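Local coordinates for protein pseudoperoxidase (Leishmania major, PDB 5VIA) that binds heme b as a pseudoperoxidase of the peroxidase family, holding the iron between two axial ligands from its own chain, at residues A34-R39 / R64-V69; T40-A45 / E58-V63. All blocks are in the same frame, centred on the assembly; numbering follows the deposited sequence.

Contact 1 (A34-R39 / R64-V69). With HEM (protoporphyrin IX containing Fe), chain B.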
loop_
_atom_site.group_PDB
_atom_site.type_symbol
_atom_site.label_atom_id
_atom_site.label_comp_id
_atom_site.label_asym_id
_atom_site.label_seq_id
_atom_site.Cartn_x
_atom_site.Cartn_y
_atom_site.Cartn_z
ATOM N N ALA A 34 -9.610 4.266 -4.549
ATOM C CA ALA A 34 -8.571 3.646 -5.367
ATOM C C ALA A 34 -7.309 3.472 -4.553
ATOM O O ALA A 34 -6.721 2.372 -4.503
ATOM C CB ALA A 34 -8.295 4.471 -6.603
ATOM N N ALA A 35 -6.865 4.547 -3.907
ATOM C CA ALA A 35 -5.666 4.415 -3.086
ATOM C C ALA A 35 -5.894 3.499 -1.873
ATOM O O ALA A 35 -4.998 2.739 -1.477
ATOM C CB ALA A 35 -5.142 5.774 -2.668
ATOM N N THR A 36 -7.079 3.554 -1.274
ATOM C CA THR A 36 -7.354 2.665 -0.148
ATOM C C THR A 36 -7.320 1.185 -0.593
ATOM O O THR A 36 -6.865 0.307 0.159
ATOM C CB THR A 36 -8.685 2.988 0.538
ATOM O OG1 THR A 36 -8.843 4.415 0.646
ATOM C CG2 THR A 36 -8.703 2.363 1.935
ATOM N N SER A 37 -7.775 0.911 -1.815
ATOM C CA SER A 37 -7.728 -0.451 -2.334
ATOM C C SER A 37 -6.281 -0.895 -2.538
ATOM O O SER A 37 -5.961 -2.072 -2.368
ATOM C CB SER A 37 -8.514 -0.568 -3.639
ATOM O OG SER A 37 -9.858 -0.130 -3.462
ATOM N N ILE A 38 -5.406 0.043 -2.887
ATOM C CA ILE A 38 -3.988 -0.264 -3.037
ATOM C C ILE A 38 -3.405 -0.568 -1.667
ATOM O O ILE A 38 -2.692 -1.560 -1.502
ATOM C CB ILE A 38 -3.204 0.898 -3.676
ATOM C CG1 ILE A 38 -3.655 1.106 -5.120
ATOM C CG2 ILE A 38 -1.682 0.639 -3.601
ATOM C CD1 ILE A 38 -3.066 2.349 -5.753
ATOM N N ARG A 39 -3.726 0.271 -0.678
ATOM C CA ARG A 39 -3.263 0.019 0.678
ATOM C C ARG A 39 -3.697 -1.374 1.147
ATOM O O ARG A 39 -2.934 -2.079 1.795
ATOM C CB ARG A 39 -3.781 1.068 1.666
ATOM C CG ARG A 39 -3.450 0.657 3.102
ATOM C CD ARG A 39 -3.551 1.789 4.113
ATOM N NE ARG A 39 -4.909 2.046 4.510
ATOM C CZ ARG A 39 -5.520 1.473 5.539
ATOM N NH1 ARG A 39 -4.892 0.578 6.286
ATOM N NH2 ARG A 39 -6.767 1.800 5.807
ATOM N N ARG A 64 -8.137 -0.832 10.212
ATOM C CA ARG A 64 -9.086 0.277 10.295
ATOM C C ARG A 64 -9.210 1.029 8.971
ATOM O O ARG A 64 -8.292 1.031 8.154
ATOM C CB ARG A 64 -8.691 1.238 11.423
ATOM C CG ARG A 64 -8.573 0.584 12.812
ATOM C CD ARG A 64 -8.293 1.614 13.930
ATOM N NE ARG A 64 -7.059 2.369 13.680
ATOM C CZ ARG A 64 -5.858 2.040 14.162
ATOM N NH1 ARG A 64 -5.712 0.973 14.938
ATOM N NH2 ARG A 64 -4.796 2.785 13.878
ATOM N N GLY A 65 -10.368 1.647 8.757
ATOM C CA GLY A 65 -10.596 2.453 7.573
ATOM C C GLY A 65 -10.742 1.685 6.273
ATOM O O GLY A 65 -10.384 2.196 5.213
ATOM N N LEU A 66 -11.275 0.468 6.337
ATOM C CA LEU A 66 -11.369 -0.366 5.140
ATOM C C LEU A 66 -12.808 -0.773 4.832
ATOM O O LEU A 66 -13.030 -1.630 3.972
ATOM C CB LEU A 66 -10.500 -1.617 5.292
ATOM C CG LEU A 66 -8.988 -1.423 5.391
ATOM C CD1 LEU A 66 -8.300 -2.771 5.537
ATOM C CD2 LEU A 66 -8.480 -0.669 4.169
ATOM N N ASP A 67 -13.773 -0.165 5.530
ATOM C CA ASP A 67 -15.192 -0.492 5.351
ATOM C C ASP A 67 -15.685 -0.219 3.931
ATOM O O ASP A 67 -16.416 -1.030 3.349
ATOM C CB ASP A 67 -16.077 0.286 6.339
ATOM C CG ASP A 67 -16.134 -0.350 7.722
ATOM O OD1 ASP A 67 -15.659 -1.494 7.884
ATOM O OD2 ASP A 67 -16.682 0.293 8.654
ATOM N N ASP A 68 -15.306 0.935 3.388
ATOM C CA ASP A 68 -15.778 1.334 2.068
ATOM C C ASP A 68 -15.130 0.443 0.999
ATOM O O ASP A 68 -15.797 0.019 0.050
ATOM C CB ASP A 68 -15.513 2.826 1.813
ATOM C CG ASP A 68 -16.452 3.739 2.598
ATOM O OD1 ASP A 68 -17.547 3.291 2.992
ATOM O OD2 ASP A 68 -16.103 4.920 2.816
ATOM N N VAL A 69 -13.845 0.135 1.170
ATOM C CA VAL A 69 -13.173 -0.830 0.294
ATOM C C VAL A 69 -13.843 -2.196 0.352
ATOM O O VAL A 69 -14.042 -2.830 -0.680
ATOM C CB VAL A 69 -11.681 -0.989 0.645
ATOM C CG1 VAL A 69 -11.074 -2.213 -0.055
ATOM C CG2 VAL A 69 -10.943 0.250 0.236
HETATM C CHA HEM B . -1.291 5.300 3.737
HETATM C CHB HEM B . 2.545 4.597 6.660
HETATM C CHC HEM B . 3.783 0.828 3.860
HETATM C CHD HEM B . 0.389 2.011 0.566
HETATM C C1A HEM B . -0.407 5.366 4.786
HETATM C C2A HEM B . -0.586 6.202 5.952
HETATM C C3A HEM B . 0.452 6.015 6.762
HETATM C C4A HEM B . 1.350 5.048 6.135
HETATM C CMA HEM B . 0.680 6.702 8.121
HETATM C CAA HEM B . -1.808 7.108 6.220
HETATM C CBA HEM B . -2.910 6.120 6.648
HETATM C CGA HEM B . -4.227 6.796 6.957
HETATM O O1A HEM B . -4.266 7.627 7.898
HETATM O O2A HEM B . -5.246 6.476 6.284
HETATM C C1B HEM B . 3.226 3.493 6.188
HETATM C C2B HEM B . 4.422 2.901 6.741
HETATM C C3B HEM B . 4.768 1.843 5.994
HETATM C C4B HEM B . 3.812 1.751 4.892
HETATM C CMB HEM B . 5.136 3.398 8.008
HETATM C CAB HEM B . 6.003 0.954 6.288
HETATM C CBB HEM B . 6.059 -0.332 5.925
HETATM C C1C HEM B . 2.993 0.814 2.725
HETATM C C2C HEM B . 3.091 -0.125 1.599
HETATM C C3C HEM B . 2.136 0.214 0.691
HETATM C C4C HEM B . 1.422 1.369 1.215
HETATM C CMC HEM B . 4.116 -1.291 1.533
HETATM C CAC HEM B . 1.721 -0.395 -0.668
HETATM C CBC HEM B . 2.212 -1.550 -1.138
HETATM C C1D HEM B . -0.377 3.021 1.095
HETATM C C2D HEM B . -1.475 3.679 0.418
HETATM C C3D HEM B . -1.999 4.711 1.407
HETATM C C4D HEM B . -1.163 4.569 2.582
HETATM C CMD HEM B . -2.006 3.397 -1.005
HETATM C CAD HEM B . -3.194 5.679 1.199
HETATM C CBD HEM B . -4.427 4.889 1.657
HETATM C CGD HEM B . -5.688 5.713 1.557
HETATM O O1D HEM B . -6.747 5.264 2.088
HETATM O O2D HEM B . -5.625 6.813 0.952
HETATM N NA HEM B . 0.793 4.676 4.923
HETATM N NB HEM B . 2.887 2.777 5.059
HETATM N NC HEM B . 1.960 1.715 2.448
HETATM N ND HEM B . -0.212 3.579 2.360
HETATM FE FE HEM B . 1.326 3.171 3.753
#
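R39 reaches from helix 33-49 to the loop leading into helix 67-79 and donates from NH2 to the backbone carbonyl of R64, with 2.9 Å between R39 NH2 and R64 O. The bond is nearly straight (165° at the hydrogen), and the acceptor sits in the guanidinium plane while the donor lies in the plane of the carbonyl. The side chain leaves anti to the backbone N (chi1 172°), runs beside pyrrole ring D of the heme, with R39 CD 4.0 Å from HEM C4D, and bends at chi3 (80°). NH1 has partners of its own, the carbonyls of C60 and V62, so the guanidinium bridges three backbone oxygens of one loop.

A second polar link runs to the cofactor. T36 OG1 gives a hydrogen bond of 2.7 Å to HEM propionate oxygen O1D; D32 O also lies within bonding distance of this hydroxyl, so its one proton is probably shared between the two acceptors. Elsewhere on the heme edge the methyl CMD lies beside A35 and I38.

The rest is packing of branch ends. V69 CG2 lies 3.5 Å from the T36 methyl CG2 and also meets the S37 backbone N and OG, the latter bonded to L33 O within the helix. L66, at the N-cap position of helix 67-79, lays CD2 over one face of the R39 guanidinium, 3.4 Å from R39 NH2, and touches T36 CG2 as well.

T36 thus works in two directions: its hydroxyl holds the propionate, while its methyl packs on V69 and L66. An in-plane bond to R64 O, further bonds from NH1 to C60 O and V62 O, and a leucine methyl over one face limit how R39 can turn, and the cationic group ties the course of the loop to the heme-facing helix.

Contact 2 (T40-A45 / E58-V63); sequences TAFVLA and ESCAVV. With HEM (protoporphyrin IX containing Fe), chain B.
F42 turns its ring edge to S59 and C60 of the 58-63 loop, touches A61, and has a heme methyl over one face. Its CG stands anti to the backbone N (chi1 170°), which throws the ring out from the helix and into the space between loop and porphyrin. There the heme methyl CMC sits over the ring, off-centre toward the rim, 3.5 Å from F42 CD1. On the loop side, S59 OG approaches the ring edge at 3.6 Å from F42 CE2. C60 SG also comes edge-on, 4.9 Å from the centroid of the F42 ring and 78° off its normal, a sulfur-aromatic contact. A61 adds its CB, 3.8 Å from F42 CE2.

V43, the next residue, packs closely against the backbone: its CA is 4.2 Å from that of A61. V43 CG2 rests on C60 O and V43 CG1 on V62 O, each at 3.7 Å.

The loop keeps its shape partly through an ST turn, in which S59 OG accepts from A61 N. The turn brackets C60, whose SG binds the heme iron at 2.5 Å, with H159 as the other axial ligand. Helix 33-49, with R39 and F42 facing the heme, is consistent with the distal helix of the peroxidase fold; here, cysteine ligation occupies the distal iron site where peroxidases commonly bind peroxide.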
loop_
_atom_site.group_PDB
_atom_site.type_symbol
_atom_site.label_atom_id
_atom_site.label_comp_id
_atom_site.label_asym_id
_atom_site.label_seq_id
_atom_site.Cartn_x
_atom_site.Cartn_y
_atom_site.Cartn_z
ATOM N N THR A 40 -4.923 -1.750 0.797
ATOM C CA THR A 40 -5.468 -3.053 1.154
ATOM C C THR A 40 -4.608 -4.230 0.670
ATOM O O THR A 40 -4.552 -5.263 1.330
ATOM C CB THR A 40 -6.893 -3.180 0.629
ATOM O OG1 THR A 40 -7.681 -2.118 1.184
ATOM C CG2 THR A 40 -7.500 -4.484 1.057
ATOM N N ALA A 41 -3.937 -4.085 -0.469
ATOM C CA ALA A 41 -3.081 -5.172 -0.942
ATOM C C ALA A 41 -1.936 -5.372 0.037
ATOM O O ALA A 41 -1.509 -6.507 0.281
ATOM C CB ALA A 41 -2.555 -4.890 -2.323
ATOM N N PHE A 42 -1.428 -4.263 0.575
ATOM C CA PHE A 42 -0.385 -4.313 1.594
ATOM C C PHE A 42 -0.904 -4.822 2.936
ATOM O O PHE A 42 -0.258 -5.666 3.578
ATOM C CB PHE A 42 0.319 -2.946 1.761
ATOM C CG PHE A 42 1.226 -2.877 2.967
ATOM C CD1 PHE A 42 2.279 -3.781 3.120
ATOM C CD2 PHE A 42 1.030 -1.915 3.946
ATOM C CE1 PHE A 42 3.115 -3.721 4.232
ATOM C CE2 PHE A 42 1.853 -1.851 5.057
ATOM C CZ PHE A 42 2.898 -2.759 5.205
ATOM N N VAL A 43 -2.056 -4.314 3.375
ATOM C CA VAL A 43 -2.674 -4.814 4.604
ATOM C C VAL A 43 -2.776 -6.350 4.567
ATOM O O VAL A 43 -2.368 -7.038 5.518
ATOM C CB VAL A 43 -4.084 -4.203 4.816
ATOM C CG1 VAL A 43 -4.701 -4.731 6.073
ATOM C CG2 VAL A 43 -4.002 -2.674 4.879
ATOM N N LEU A 44 -3.292 -6.886 3.460
ATOM C CA LEU A 44 -3.515 -8.329 3.359
ATOM C C LEU A 44 -2.190 -9.080 3.391
ATOM O O LEU A 44 -2.046 -10.056 4.119
ATOM C CB LEU A 44 -4.293 -8.656 2.084
ATOM C CG LEU A 44 -5.758 -8.175 2.123
ATOM C CD1 LEU A 44 -6.448 -8.429 0.798
ATOM C CD2 LEU A 44 -6.507 -8.855 3.258
ATOM N N ALA A 45 -1.223 -8.604 2.616
ATOM C CA ALA A 45 0.080 -9.257 2.532
ATOM C C ALA A 45 0.814 -9.187 3.858
ATOM O O ALA A 45 1.452 -10.161 4.265
ATOM C CB ALA A 45 0.910 -8.631 1.436
ATOM N N GLU A 58 4.054 1.918 13.049
ATOM C CA GLU A 58 4.721 0.760 12.432
ATOM C C GLU A 58 4.535 0.721 10.912
ATOM O O GLU A 58 5.509 0.753 10.166
ATOM C CB GLU A 58 4.236 -0.552 13.059
ATOM C CG GLU A 58 4.993 -1.796 12.558
ATOM C CD GLU A 58 4.540 -3.066 13.262
ATOM O OE1 GLU A 58 3.421 -3.536 12.958
ATOM O OE2 GLU A 58 5.287 -3.584 14.123
ATOM N N SER A 59 3.281 0.641 10.464
ATOM C CA SER A 59 2.948 0.709 9.048
ATOM C C SER A 59 1.460 0.919 8.921
ATOM O O SER A 59 0.750 0.924 9.931
ATOM C CB SER A 59 3.323 -0.594 8.331
ATOM O OG SER A 59 2.353 -1.589 8.598
ATOM N N CYS A 60 0.970 1.079 7.697
ATOM C CA CYS A 60 -0.465 1.246 7.503
ATOM C C CYS A 60 -1.197 -0.087 7.346
ATOM O O CYS A 60 -2.348 -0.119 6.901
ATOM C CB CYS A 60 -0.758 2.154 6.308
ATOM S SG CYS A 60 -0.179 1.465 4.747
ATOM N N ALA A 61 -0.553 -1.183 7.752
ATOM C CA ALA A 61 -1.205 -2.486 7.737
ATOM C C ALA A 61 -2.210 -2.625 8.872
ATOM O O ALA A 61 -2.320 -3.690 9.485
ATOM C CB ALA A 61 -0.147 -3.620 7.818
ATOM N N VAL A 62 -2.938 -1.554 9.172
ATOM C CA VAL A 62 -3.968 -1.632 10.193
ATOM C C VAL A 62 -5.275 -2.038 9.529
ATOM O O VAL A 62 -5.449 -1.853 8.328
ATOM C CB VAL A 62 -4.128 -0.302 10.996
ATOM C CG1 VAL A 62 -2.810 0.094 11.667
ATOM C CG2 VAL A 62 -4.646 0.825 10.114
ATOM N N VAL A 63 -6.189 -2.598 10.306
ATOM C CA VAL A 63 -7.435 -3.108 9.758
ATOM C C VAL A 63 -8.470 -1.989 9.645
ATOM O O VAL A 63 -9.543 -2.167 9.047
ATOM C CB VAL A 63 -7.986 -4.236 10.637
ATOM C CG1 VAL A 63 -8.558 -3.680 11.929
ATOM C CG2 VAL A 63 -9.042 -5.007 9.899
HETATM C CHA HEM B . -1.291 5.300 3.737
HETATM C CHB HEM B . 2.545 4.597 6.660
HETATM C CHC HEM B . 3.783 0.828 3.860
HETATM C CHD HEM B . 0.389 2.011 0.566
HETATM C C1A HEM B . -0.407 5.366 4.786
HETATM C C2A HEM B . -0.586 6.202 5.952
HETATM C C3A HEM B . 0.452 6.015 6.762
HETATM C C4A HEM B . 1.350 5.048 6.135
HETATM C CMA HEM B . 0.680 6.702 8.121
HETATM C CAA HEM B . -1.808 7.108 6.220
HETATM C CBA HEM B . -2.910 6.120 6.648
HETATM C CGA HEM B . -4.227 6.796 6.957
HETATM O O1A HEM B . -4.266 7.627 7.898
HETATM O O2A HEM B . -5.246 6.476 6.284
HETATM C C1B HEM B . 3.226 3.493 6.188
HETATM C C2B HEM B . 4.422 2.901 6.741
HETATM C C3B HEM B . 4.768 1.843 5.994
HETATM C C4B HEM B . 3.812 1.751 4.892
HETATM C CMB HEM B . 5.136 3.398 8.008
HETATM C CAB HEM B . 6.003 0.954 6.288
HETATM C CBB HEM B . 6.059 -0.332 5.925
HETATM C C1C HEM B . 2.993 0.814 2.725
HETATM C C2C HEM B . 3.091 -0.125 1.599
HETATM C C3C HEM B . 2.136 0.214 0.691
HETATM C C4C HEM B . 1.422 1.369 1.215
HETATM C CMC HEM B . 4.116 -1.291 1.533
HETATM C CAC HEM B . 1.721 -0.395 -0.668
HETATM C CBC HEM B . 2.212 -1.550 -1.138
HETATM C C1D HEM B . -0.377 3.021 1.095
HETATM C C2D HEM B . -1.475 3.679 0.418
HETATM C C3D HEM B . -1.999 4.711 1.407
HETATM C C4D HEM B . -1.163 4.569 2.582
HETATM C CMD HEM B . -2.006 3.397 -1.005
HETATM C CAD HEM B . -3.194 5.679 1.199
HETATM C CBD HEM B . -4.427 4.889 1.657
HETATM C CGD HEM B . -5.688 5.713 1.557
HETATM O O1D HEM B . -6.747 5.264 2.088
HETATM O O2D HEM B . -5.625 6.813 0.952
HETATM N NA HEM B . 0.793 4.676 4.923
HETATM N NB HEM B . 2.887 2.777 5.059
HETATM N NC HEM B . 1.960 1.715 2.448
HETATM N ND HEM B . -0.212 3.579 2.360
HETATM FE FE HEM B . 1.326 3.171 3.753
#

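How the contacts relate
Both contacts use helix 33-49, contact 1 its first part and contact 2 the turns that follow, and both touch the heme. They are continuous: R39 of contact 1 bonds to carbonyls in the 58-63 loop, and T40 packs against L66 and V69. Contact 2 is fully buried and lies nearer the chain centre, whereas contact 1 is partly buried, with R64, G65 and L66 partly exposed on the loop side. Their chemistry follows suit. Near the iron, aromatic, aliphatic and sulfur contacts prevail, with no hydrogen bond between the segments of contact 2; contact 1 joins its segments by an arginine-to-carbonyl bond and aliphatic packing, while a threonine hydroxyl holds the propionate.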